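Local coordinates for protein Poly(A) ribonuclease pop2 (Schizosaccharomyces pombe, PDB 2P51) that removes poly(A) tails from mRNA as the catalytic 3'-exoribonuclease of the CCR4-NOT complex, using divalent metal ions, at residues 90-95 with 104-109; 165-170 with 205-210; 175-180 with 197-202; 227-232 with 245-250. One frame throughout, in Å; residues are numbered along the deposited sequence.

Interaction 1 (90-95 with 104-109)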
# COMPACT_ATOMS: atom_id res chain seq x y z
N LEU A 90 -3.56 5.69 -1.13
CA LEU A 90 -4.43 5.53 0.01
C LEU A 90 -5.88 5.81 -0.41
O LEU A 90 -6.18 6.93 -0.81
CB LEU A 90 -4.05 6.47 1.16
CG LEU A 90 -2.65 6.41 1.74
CD1 LEU A 90 -2.46 7.46 2.84
CD2 LEU A 90 -2.35 5.01 2.28
N ALA A 91 -6.75 4.82 -0.29
CA ALA A 91 -8.15 4.92 -0.64
C ALA A 91 -8.99 4.78 0.63
O ALA A 91 -8.96 3.75 1.29
CB ALA A 91 -8.52 3.85 -1.68
N LEU A 92 -9.75 5.84 0.93
CA LEU A 92 -10.56 5.84 2.15
C LEU A 92 -11.98 5.38 1.82
O LEU A 92 -12.55 5.73 0.80
CB LEU A 92 -10.65 7.20 2.78
CG LEU A 92 -9.48 7.60 3.71
CD1 LEU A 92 -8.10 7.47 3.13
CD2 LEU A 92 -9.75 9.06 4.17
N SER A 93 -12.54 4.60 2.77
CA SER A 93 -13.91 4.19 2.69
C SER A 93 -14.51 4.24 4.09
O SER A 93 -13.80 4.11 5.09
CB SER A 93 -14.01 2.73 2.18
OG SER A 93 -13.33 2.48 0.95
N ASP A 94 -15.84 4.33 4.12
CA ASP A 94 -16.53 4.08 5.41
C ASP A 94 -16.67 2.58 5.61
O ASP A 94 -16.20 1.74 4.81
CB ASP A 94 -17.86 4.84 5.51
CG ASP A 94 -18.96 4.29 4.64
OD1 ASP A 94 -18.85 3.23 3.99
OD2 ASP A 94 -20.01 4.96 4.56
N GLU A 95 -17.33 2.19 6.70
CA GLU A 95 -17.37 0.77 7.05
C GLU A 95 -18.31 -0.05 6.18
O GLU A 95 -18.38 -1.30 6.34
CB GLU A 95 -17.82 0.71 8.51
CG GLU A 95 -16.79 1.30 9.47
CD GLU A 95 -15.68 0.35 9.85
OE1 GLU A 95 -15.58 -0.77 9.24
OE2 GLU A 95 -14.92 0.72 10.78
N CYS A 104 -11.98 9.27 -4.59
CA CYS A 104 -12.00 7.80 -4.46
C CYS A 104 -10.67 7.33 -3.87
O CYS A 104 -10.66 6.32 -3.18
CB CYS A 104 -12.26 7.13 -5.81
SG CYS A 104 -13.77 7.58 -6.70
N THR A 105 -9.56 8.02 -4.14
CA THR A 105 -8.25 7.58 -3.68
C THR A 105 -7.24 8.73 -3.82
O THR A 105 -7.42 9.63 -4.65
CB THR A 105 -7.81 6.33 -4.47
OG1 THR A 105 -6.58 5.82 -3.93
CG2 THR A 105 -7.54 6.65 -5.95
N TRP A 106 -6.17 8.72 -3.02
CA TRP A 106 -5.06 9.64 -3.13
C TRP A 106 -3.84 8.87 -3.63
O TRP A 106 -3.62 7.72 -3.22
CB TRP A 106 -4.68 10.23 -1.76
CG TRP A 106 -5.59 11.36 -1.34
CD1 TRP A 106 -5.31 12.70 -1.53
CD2 TRP A 106 -6.87 11.29 -0.70
NE1 TRP A 106 -6.36 13.46 -1.03
CE2 TRP A 106 -7.30 12.64 -0.52
CE3 TRP A 106 -7.69 10.25 -0.25
CZ2 TRP A 106 -8.52 12.96 0.08
CZ3 TRP A 106 -8.90 10.54 0.35
CH2 TRP A 106 -9.31 11.89 0.51
N GLN A 107 -3.07 9.55 -4.46
CA GLN A 107 -1.84 8.99 -4.95
C GLN A 107 -0.70 9.93 -4.59
O GLN A 107 -0.58 11.01 -5.16
CB GLN A 107 -1.96 8.82 -6.47
CG GLN A 107 -0.73 8.29 -7.16
CD GLN A 107 -1.16 7.71 -8.53
OE1 GLN A 107 -1.42 6.49 -8.56
NE2 GLN A 107 -1.20 8.54 -9.55
N PHE A 108 0.18 9.51 -3.68
CA PHE A 108 1.32 10.27 -3.23
C PHE A 108 2.51 9.92 -4.11
O PHE A 108 2.84 8.72 -4.21
CB PHE A 108 1.64 9.91 -1.77
CG PHE A 108 0.54 10.37 -0.83
CD1 PHE A 108 0.64 11.60 -0.20
CD2 PHE A 108 -0.57 9.60 -0.60
CE1 PHE A 108 -0.38 12.03 0.64
CE2 PHE A 108 -1.60 10.04 0.24
CZ PHE A 108 -1.54 11.26 0.85
N ASN A 109 3.12 10.91 -4.74
CA ASN A 109 4.22 10.68 -5.69
C ASN A 109 5.55 11.10 -5.10
O ASN A 109 5.67 12.29 -4.73
CB ASN A 109 3.90 11.48 -6.97
CG ASN A 109 2.60 10.96 -7.61
OD1 ASN A 109 2.54 9.80 -8.04
ND2 ASN A 109 1.60 11.84 -7.63
O HOH W 1 -12.33 4.54 -1.77
O HOH W 2 -10.58 7.97 -0.67
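A beta hairpin inside the mixed sheet of the DEDD nuclease fold joins Leu-90 to Trp-106. Strands 90-93 and 105-109 run antiparallel, and their short axes come within 4.6 Å. Leu-90 and Trp-106 form a hydrogen-bonded pair. Trp-106 N gives a nearly straight bond to Leu-90 O at 2.8 Å, with an N-H...O angle of 173°. Leu-90 N returns one to Trp-106 O at 2.9 Å. Leu-90 O also lies at the edge of the indole, in its plane.

Beyond this pair the strands part, and water takes over. Water 1 donates to both Leu-92 O and Cys-104 O, at 2.8 Å each. Water 2 accepts from Leu-92 N at 2.8 Å, and its bond to Cys-104 O is weak.

Leu-90, Trp-106 and Phe-108 share one face of the sheet with Leu-92. Leu-90 CD1 touches Phe-108 CE2 at 3.8 Å. With chi1 at -67°, Phe-108 CG lies beside the backbone N, and the ring end comes back toward Leu-90. Leu-92 CD2 approaches Trp-106 CZ3 more loosely, at 4.2 Å. Helix 31-41 packs on this face, and its Glu-34 accepts a hydrogen bond from Trp-106 NE1.

Ala-91 and Thr-105 point to the other face. Ala-91 CB lies 3.6 Å from Thr-105 OG1, the hydroxyl that bonds Gly-239 O. Helix 238-257 packs there and carries the metal ligand Asp-241. The result is an antiparallel hairpin between two helical layers, as expected of the RNase H-like core of DEDD nucleases.

Interaction 2 (165-170 with 205-210)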
# COMPACT_ATOMS: atom_id res chain seq x y z
N ILE A 165 -6.39 -2.02 4.76
CA ILE A 165 -6.66 -3.10 3.81
C ILE A 165 -5.56 -3.13 2.78
O ILE A 165 -5.22 -2.08 2.23
CB ILE A 165 -8.01 -2.89 3.11
CG1 ILE A 165 -9.13 -2.62 4.08
CG2 ILE A 165 -8.30 -4.09 2.18
CD1 ILE A 165 -9.33 -3.75 5.09
N THR A 166 -4.99 -4.33 2.52
CA THR A 166 -3.84 -4.42 1.62
C THR A 166 -4.01 -5.67 0.77
O THR A 166 -4.97 -6.41 0.94
CB THR A 166 -2.52 -4.49 2.42
OG1 THR A 166 -2.60 -5.66 3.26
CG2 THR A 166 -2.33 -3.24 3.32
N PHE A 167 -3.04 -5.87 -0.15
CA PHE A 167 -3.07 -7.10 -0.95
C PHE A 167 -1.61 -7.54 -1.14
O PHE A 167 -0.82 -6.77 -1.76
CB PHE A 167 -3.76 -6.84 -2.30
CG PHE A 167 -3.83 -8.10 -3.17
CD1 PHE A 167 -4.94 -8.92 -3.10
CD2 PHE A 167 -2.78 -8.41 -4.06
CE1 PHE A 167 -5.05 -10.08 -3.87
CE2 PHE A 167 -2.84 -9.59 -4.78
CZ PHE A 167 -3.96 -10.40 -4.68
N HIS A 168 -1.26 -8.73 -0.68
CA HIS A 168 0.10 -9.30 -0.84
C HIS A 168 1.11 -8.27 -0.35
O HIS A 168 1.95 -7.72 -1.09
CB HIS A 168 0.32 -9.70 -2.30
CG HIS A 168 1.38 -10.74 -2.50
ND1 HIS A 168 2.45 -10.93 -1.66
CD2 HIS A 168 1.51 -11.68 -3.49
CE1 HIS A 168 3.19 -11.94 -2.12
NE2 HIS A 168 2.64 -12.40 -3.25
N SER A 169 0.97 -7.97 0.92
CA SER A 169 1.33 -6.69 1.48
C SER A 169 2.73 -6.57 2.06
O SER A 169 3.02 -5.50 2.59
CB SER A 169 0.35 -6.35 2.66
OG SER A 169 0.56 -7.38 3.64
N GLY A 170 3.61 -7.59 2.01
CA GLY A 170 4.90 -7.49 2.72
C GLY A 170 5.70 -6.27 2.29
O GLY A 170 6.17 -5.48 3.12
N ASP A 205 -4.97 -8.51 4.96
CA ASP A 205 -4.29 -8.73 3.68
C ASP A 205 -5.22 -9.57 2.83
O ASP A 205 -5.40 -10.76 3.13
CB ASP A 205 -2.92 -9.38 3.90
CG ASP A 205 -2.15 -9.57 2.61
OD1 ASP A 205 -2.78 -9.64 1.50
OD2 ASP A 205 -0.90 -9.67 2.65
N ILE A 206 -5.79 -8.99 1.79
CA ILE A 206 -6.77 -9.71 0.94
C ILE A 206 -6.12 -10.94 0.30
O ILE A 206 -6.85 -11.90 0.04
CB ILE A 206 -7.33 -8.77 -0.13
CG1 ILE A 206 -8.17 -7.64 0.48
CG2 ILE A 206 -8.12 -9.50 -1.23
CD1 ILE A 206 -8.54 -6.57 -0.56
N LYS A 207 -4.81 -10.90 0.02
CA LYS A 207 -4.17 -12.09 -0.54
C LYS A 207 -4.14 -13.24 0.46
O LYS A 207 -4.34 -14.42 0.12
CB LYS A 207 -2.72 -11.81 -0.97
CG LYS A 207 -2.02 -13.02 -1.62
CD LYS A 207 -2.40 -13.26 -3.05
CE LYS A 207 -1.69 -14.53 -3.57
NZ LYS A 207 -2.31 -14.91 -4.87
N TYR A 208 -3.85 -12.88 1.72
CA TYR A 208 -3.92 -13.90 2.74
C TYR A 208 -5.35 -14.47 2.81
O TYR A 208 -5.58 -15.67 2.88
CB TYR A 208 -3.52 -13.32 4.12
CG TYR A 208 -3.76 -14.31 5.25
CD1 TYR A 208 -2.80 -15.30 5.50
CD2 TYR A 208 -4.91 -14.28 6.07
CE1 TYR A 208 -3.01 -16.21 6.52
CE2 TYR A 208 -5.11 -15.19 7.09
CZ TYR A 208 -4.14 -16.16 7.31
OH TYR A 208 -4.30 -17.08 8.31
N ILE A 209 -6.35 -13.59 2.84
CA ILE A 209 -7.74 -14.05 2.94
C ILE A 209 -8.10 -14.91 1.73
O ILE A 209 -8.63 -16.03 1.91
CB ILE A 209 -8.70 -12.85 3.07
CG1 ILE A 209 -8.42 -12.00 4.30
CG2 ILE A 209 -10.14 -13.38 3.05
CD1 ILE A 209 -9.24 -10.72 4.41
N MET A 210 -7.82 -14.42 0.51
CA MET A 210 -8.29 -15.14 -0.67
C MET A 210 -7.47 -16.41 -0.87
O MET A 210 -8.10 -17.46 -1.09
CB MET A 210 -8.25 -14.29 -1.95
CG MET A 210 -9.26 -13.14 -1.86
SD MET A 210 -10.94 -13.81 -1.98
CE MET A 210 -11.05 -14.00 -3.77
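This is a buried strand-to-helix contact at the edge of the sheet, where Asp-205 ends strand 203-205 and N-caps helix 206-213. Thr-166 and Asp-205 form a parallel beta bridge. Ile-206 N continues the pairing with a bond to Thr-166 O at 2.8 Å.

The Asp-205 carboxylate grips both its own helix and the turn after strand 163-166. OD1 accepts from Lys-207 N on its anti side. A weak capping bond comes from Tyr-208 N. On its syn side OD1 takes His-168 N at 2.8 Å. These two main donors, Lys-207 N and His-168 N, come from opposite faces of the carboxylate plane. OD2 is met from above that plane by Ser-169 N at 3.1 Å and Ser-169 OG at 2.9 Å, both from one face. Tyr-270 N is a further donor to OD2. This many donors should favour the charged form of the buried acid and fix its rotation.

Apolar contacts flank the cap. Ile-165 CG2 meets Ile-206 CD1 at 3.7 Å, under helix 238-257. The Phe-167 ring, its CG anti to the backbone N (chi1 -179°), reaches back to the helix. Ile-206 CG2 touches the ring edge in plane, 3.7 Å from Phe-167 CD1. Lys-207 CB makes a CH-pi contact over one face, 4.1 Å from the Phe-167 ring centroid. The lysine chain then bends at chi2 (79°), bringing Lys-207 CD to 3.6 Å from Phe-167 CZ.

Interaction 3 (175-180 with 197-202)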
# COMPACT_ATOMS: atom_id res chain seq x y z
N TYR A 175 7.46 -0.65 3.02
CA TYR A 175 7.80 0.72 2.55
C TYR A 175 7.18 1.77 3.45
O TYR A 175 7.82 2.81 3.65
CB TYR A 175 7.34 0.90 1.10
CG TYR A 175 8.47 0.52 0.14
CD1 TYR A 175 8.46 -0.61 -0.65
CD2 TYR A 175 9.56 1.36 0.11
CE1 TYR A 175 9.52 -0.93 -1.52
CE2 TYR A 175 10.61 1.06 -0.72
CZ TYR A 175 10.60 -0.07 -1.52
OH TYR A 175 11.69 -0.30 -2.32
N LEU A 176 5.99 1.52 3.97
CA LEU A 176 5.40 2.53 4.84
C LEU A 176 6.15 2.54 6.17
O LEU A 176 6.40 3.63 6.74
CB LEU A 176 3.89 2.35 5.10
CG LEU A 176 3.01 3.14 4.09
CD1 LEU A 176 3.12 2.51 2.71
CD2 LEU A 176 1.58 3.21 4.60
N LEU A 177 6.54 1.33 6.64
CA LEU A 177 7.31 1.40 7.91
C LEU A 177 8.64 2.07 7.72
O LEU A 177 9.11 2.85 8.59
CB LEU A 177 7.47 -0.01 8.51
CG LEU A 177 8.04 -0.08 9.94
CD1 LEU A 177 6.99 0.39 10.96
CD2 LEU A 177 8.53 -1.48 10.29
N LYS A 178 9.32 1.81 6.62
CA LYS A 178 10.58 2.48 6.29
C LYS A 178 10.40 3.99 6.26
O LYS A 178 11.18 4.80 6.77
CB LYS A 178 11.11 1.97 4.94
CG LYS A 178 12.23 2.77 4.34
CD LYS A 178 12.67 2.22 2.97
CE LYS A 178 13.85 3.04 2.41
NZ LYS A 178 14.06 2.65 0.96
N ALA A 179 9.33 4.48 5.63
CA ALA A 179 9.08 5.90 5.56
C ALA A 179 8.90 6.46 6.97
O ALA A 179 9.51 7.47 7.35
CB ALA A 179 7.85 6.19 4.72
N MET A 180 8.06 5.80 7.78
CA MET A 180 7.81 6.40 9.10
C MET A 180 9.02 6.34 10.02
O MET A 180 9.16 7.23 10.86
CB MET A 180 6.62 5.67 9.75
CG MET A 180 5.33 6.09 9.06
SD MET A 180 3.88 5.36 9.86
CE MET A 180 4.22 3.62 9.64
N CYS A 197 2.55 -4.08 13.76
CA CYS A 197 1.20 -4.15 14.38
C CYS A 197 0.97 -3.05 15.40
O CYS A 197 -0.13 -2.76 15.85
CB CYS A 197 0.98 -5.56 14.98
SG CYS A 197 0.81 -6.78 13.62
N ILE A 198 2.04 -2.31 15.77
CA ILE A 198 1.74 -1.11 16.62
C ILE A 198 1.25 0.05 15.78
O ILE A 198 0.32 0.78 16.13
CB ILE A 198 3.00 -0.77 17.43
CG1 ILE A 198 3.32 -1.83 18.50
CG2 ILE A 198 2.94 0.63 18.02
CD1 ILE A 198 4.71 -1.66 19.07
N TYR A 199 1.90 0.27 14.61
CA TYR A 199 1.45 1.34 13.73
C TYR A 199 0.16 1.01 12.99
O TYR A 199 -0.62 1.94 12.72
CB TYR A 199 2.55 1.65 12.67
CG TYR A 199 3.70 2.42 13.28
CD1 TYR A 199 3.70 3.82 13.36
CD2 TYR A 199 4.80 1.72 13.77
CE1 TYR A 199 4.79 4.50 13.93
CE2 TYR A 199 5.89 2.39 14.34
CZ TYR A 199 5.86 3.78 14.42
OH TYR A 199 6.95 4.44 14.98
N PHE A 200 -0.06 -0.26 12.65
CA PHE A 200 -1.24 -0.71 11.91
C PHE A 200 -1.94 -1.79 12.75
O PHE A 200 -1.89 -2.97 12.40
CB PHE A 200 -0.85 -1.29 10.55
CG PHE A 200 -0.01 -0.28 9.74
CD1 PHE A 200 -0.62 0.71 9.00
CD2 PHE A 200 1.38 -0.36 9.72
CE1 PHE A 200 0.11 1.61 8.24
CE2 PHE A 200 2.13 0.55 8.98
CZ PHE A 200 1.49 1.54 8.21
N PRO A 201 -2.55 -1.43 13.87
CA PRO A 201 -3.05 -2.43 14.79
C PRO A 201 -4.21 -3.25 14.26
O PRO A 201 -4.47 -4.32 14.82
CB PRO A 201 -3.49 -1.61 16.01
CG PRO A 201 -3.75 -0.22 15.45
CD PRO A 201 -2.68 -0.03 14.39
N LYS A 202 -4.92 -2.79 13.24
CA LYS A 202 -6.02 -3.55 12.65
C LYS A 202 -5.85 -3.56 11.14
O LYS A 202 -6.09 -2.53 10.49
CB LYS A 202 -7.34 -2.90 13.04
CG LYS A 202 -8.58 -3.52 12.40
CD LYS A 202 -9.88 -3.06 13.05
CE LYS A 202 -11.01 -3.90 12.54
NZ LYS A 202 -11.99 -3.26 11.65
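Met-180, Leu-177 and Leu-176 of helix 170-181 pack on Tyr-199 and Phe-200 at the C-terminal end of helix 189-199. Met-180 is the hub. The chain bends at chi3 (-61°), which turns the methyl between the two rings. Met-180 CE lies 3.7 Å from Phe-200 CZ and 3.8 Å from Tyr-199 CD1.

The sulfur adds a Met-aromatic contact. Met-180 SD is 4.7 Å from the centroid of the Tyr-199 ring and 45° off its normal, an oblique approach. The methionine and the tyrosine run alongside each other in opposing senses.

Two leucines complete the aliphatic part. Leu-177 CD1 touches Tyr-199 CD2 at 3.8 Å, on the other side of CG from the Tyr-199 CD1 that Met-180 meets. Leu-176 CB lies 4.0 Å from Phe-200 CZ. In the conformer described Leu-176 CD2 also comes near, but this leucine has a second conformer, so that touch is less certain. An alanine in place of Tyr-199 would probably leave a gap beside Met-180 CE and Leu-177 CD1 and set the thioether freer to turn.

Phe-200 is the first residue to leave the helix, and its ring also meets Phe-173 and, edge to face, Trp-164. Leu-176 packs on strand 47-53, the strand of the metal ligands Asp-51 and Glu-53. With no polar bond across it, the contact depends on shape and dispersion, and the flexible thioether fills the space between the two rings.

Interaction 4 (227-232 with 245-250)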
# COMPACT_ATOMS: atom_id res chain seq x y z
N LEU A 227 -15.04 -10.85 -10.12
CA LEU A 227 -16.17 -10.30 -9.40
C LEU A 227 -16.86 -9.16 -10.14
O LEU A 227 -17.74 -8.53 -9.53
CB LEU A 227 -15.69 -9.84 -8.01
CG LEU A 227 -15.09 -10.93 -7.12
CD1 LEU A 227 -14.50 -10.30 -5.85
CD2 LEU A 227 -16.11 -12.01 -6.78
N GLN A 228 -16.49 -8.91 -11.38
CA GLN A 228 -17.07 -7.80 -12.13
C GLN A 228 -16.96 -6.47 -11.39
O GLN A 228 -17.89 -5.67 -11.41
CB GLN A 228 -18.56 -8.02 -12.43
CG GLN A 228 -18.87 -9.47 -12.77
CD GLN A 228 -20.27 -9.54 -13.35
OE1 GLN A 228 -21.26 -9.25 -12.67
NE2 GLN A 228 -20.32 -9.91 -14.62
N ILE A 229 -15.82 -6.24 -10.75
CA ILE A 229 -15.56 -4.92 -10.17
C ILE A 229 -14.73 -4.07 -11.12
O ILE A 229 -13.67 -4.46 -11.59
CB ILE A 229 -14.85 -5.08 -8.83
CG1 ILE A 229 -15.74 -5.78 -7.79
CG2 ILE A 229 -14.29 -3.74 -8.37
CD1 ILE A 229 -14.95 -6.38 -6.64
N HIS A 230 -15.20 -2.88 -11.44
CA HIS A 230 -14.45 -2.11 -12.45
C HIS A 230 -13.37 -1.28 -11.79
O HIS A 230 -13.54 -0.69 -10.73
CB HIS A 230 -15.43 -1.24 -13.23
CG HIS A 230 -14.92 -0.06 -13.98
ND1 HIS A 230 -14.40 -0.15 -15.27
CD2 HIS A 230 -14.84 1.27 -13.68
CE1 HIS A 230 -14.02 1.04 -15.70
NE2 HIS A 230 -14.28 1.93 -14.75
N ARG A 231 -12.24 -1.23 -12.49
CA ARG A 231 -11.14 -0.38 -12.14
C ARG A 231 -11.36 1.04 -12.64
O ARG A 231 -11.70 1.31 -13.79
CB ARG A 231 -9.83 -0.93 -12.76
CG ARG A 231 -8.64 -0.02 -12.39
CD ARG A 231 -7.39 -0.53 -13.06
NE ARG A 231 -6.75 -1.70 -12.45
CZ ARG A 231 -5.96 -1.69 -11.39
NH1 ARG A 231 -5.66 -0.56 -10.73
NH2 ARG A 231 -5.46 -2.85 -10.99
N ILE A 232 -11.14 1.99 -11.75
CA ILE A 232 -11.09 3.39 -12.11
C ILE A 232 -9.61 3.76 -12.15
O ILE A 232 -8.92 3.50 -11.16
CB ILE A 232 -11.84 4.25 -11.07
CG1 ILE A 232 -13.36 4.02 -11.03
CG2 ILE A 232 -11.53 5.74 -11.27
CD1 ILE A 232 -14.21 5.01 -10.29
N THR A 245 -8.33 -2.38 -4.51
CA THR A 245 -8.16 -3.16 -3.29
C THR A 245 -9.35 -2.90 -2.37
O THR A 245 -9.96 -3.87 -1.83
CB THR A 245 -6.85 -2.78 -2.59
OG1 THR A 245 -5.76 -3.16 -3.48
CG2 THR A 245 -6.62 -3.56 -1.30
N ALA A 246 -9.70 -1.65 -2.16
CA ALA A 246 -10.87 -1.36 -1.28
C ALA A 246 -12.12 -2.03 -1.81
O ALA A 246 -12.91 -2.67 -1.08
CB ALA A 246 -11.09 0.14 -1.21
N ARG A 247 -12.36 -1.86 -3.12
CA ARG A 247 -13.62 -2.39 -3.65
C ARG A 247 -13.65 -3.91 -3.57
O ARG A 247 -14.71 -4.48 -3.24
CB ARG A 247 -13.83 -1.91 -5.11
CG ARG A 247 -13.86 -0.39 -5.13
CD ARG A 247 -14.08 0.16 -6.51
NE ARG A 247 -14.70 1.48 -6.30
CZ ARG A 247 -15.03 2.23 -7.35
NH1 ARG A 247 -14.77 1.74 -8.56
NH2 ARG A 247 -15.59 3.40 -7.06
N ILE A 248 -12.55 -4.60 -3.85
CA ILE A 248 -12.53 -6.07 -3.69
C ILE A 248 -12.78 -6.47 -2.23
O ILE A 248 -13.49 -7.46 -1.95
CB ILE A 248 -11.23 -6.63 -4.26
CG1 ILE A 248 -11.14 -6.56 -5.80
CG2 ILE A 248 -11.02 -8.07 -3.80
CD1 ILE A 248 -9.66 -6.68 -6.19
N PHE A 249 -12.17 -5.71 -1.31
CA PHE A 249 -12.35 -6.08 0.10
C PHE A 249 -13.83 -6.10 0.47
O PHE A 249 -14.31 -7.07 1.07
CB PHE A 249 -11.60 -5.11 1.05
CG PHE A 249 -11.92 -5.39 2.52
CD1 PHE A 249 -11.36 -6.48 3.16
CD2 PHE A 249 -12.78 -4.54 3.21
CE1 PHE A 249 -11.66 -6.72 4.50
CE2 PHE A 249 -13.07 -4.79 4.55
CZ PHE A 249 -12.53 -5.88 5.19
N PHE A 250 -14.58 -5.04 0.11
CA PHE A 250 -15.98 -5.00 0.58
C PHE A 250 -16.79 -6.09 -0.13
O PHE A 250 -17.71 -6.68 0.47
CB PHE A 250 -16.58 -3.61 0.39
CG PHE A 250 -15.97 -2.67 1.45
CD1 PHE A 250 -16.45 -2.72 2.74
CD2 PHE A 250 -14.93 -1.79 1.12
CE1 PHE A 250 -15.91 -1.89 3.73
CE2 PHE A 250 -14.41 -0.95 2.09
CZ PHE A 250 -14.91 -1.00 3.37
O HOH W 3 -12.19 0.81 -8.86
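Ile-229 and Arg-247 make the central touch between the loop after helix 220-226 and the long helix 238-257. Ile-229 CG2 meets Arg-247 CB at 3.8 Å. The other branch runs on to the next helix residue, with Ile-229 CD1 3.8 Å from Ile-248 CA and 3.9 Å from Ile-248 CG1.

Farther out, the arginine stretches along the loop, extended from CG to NE (chi2 -180°, chi3 154°). Ile-232 crosses the arginine side chain nearly at right angles and meets the guanidinium obliquely. Ile-232 CG1 lies 3.6 Å from Arg-247 NH1, and Ile-232 CD1 is near both terminal nitrogens. His-230 O lies at the guanidinium edge, in its plane. Water 3 links the groups: it donates to His-230 O at 2.8 Å, accepts from Ile-232 N at 3.3 Å and takes a weak bond from Arg-247 NH1. A leucine in place of Arg-247 would probably leave water 3 without its guanidinium donor and Ile-232 CG1 and CD1 without the nitrogens they touch.

The outer shell sets the loop. Gln-228, with positive phi, is the C-prime residue of a Schellman motif that closes helix 220-226. Arg-231 turns away from Arg-247 and forms a salt bridge with the metal ligand Asp-241. Ile-248 packs on Leu-220 and Ile-223. The arrangement is a Schellman-terminated helix whose following loop lies along helix 238-257, which supplies Asp-241, the last acidic residue of the DEDD set.

In the fold
Interactions 1, 2 and 3 are buried, while interaction 4 lies at the surface. Interactions 1 and 2 reach the same sheet at different strands. The first relies on backbone pairing and water, the second on a capping carboxylate. Interaction 3 has no polar bond, but aliphatic, aromatic and sulfur-aromatic contacts. Interaction 4 mixes isoleucine packing with a water-bridged arginine, in keeping with its outer position. Helix 238-257 ties three together: Phe-250 packs on Ser-93 and Asp-94 of interaction 1, and Thr-245 and Phe-249 pack on Ile-165 and Ile-206 of interaction 2. Interaction 3, across the chain's centre from interaction 4 (about 24 Å between centres), falls in sequence between the segments of interaction 2.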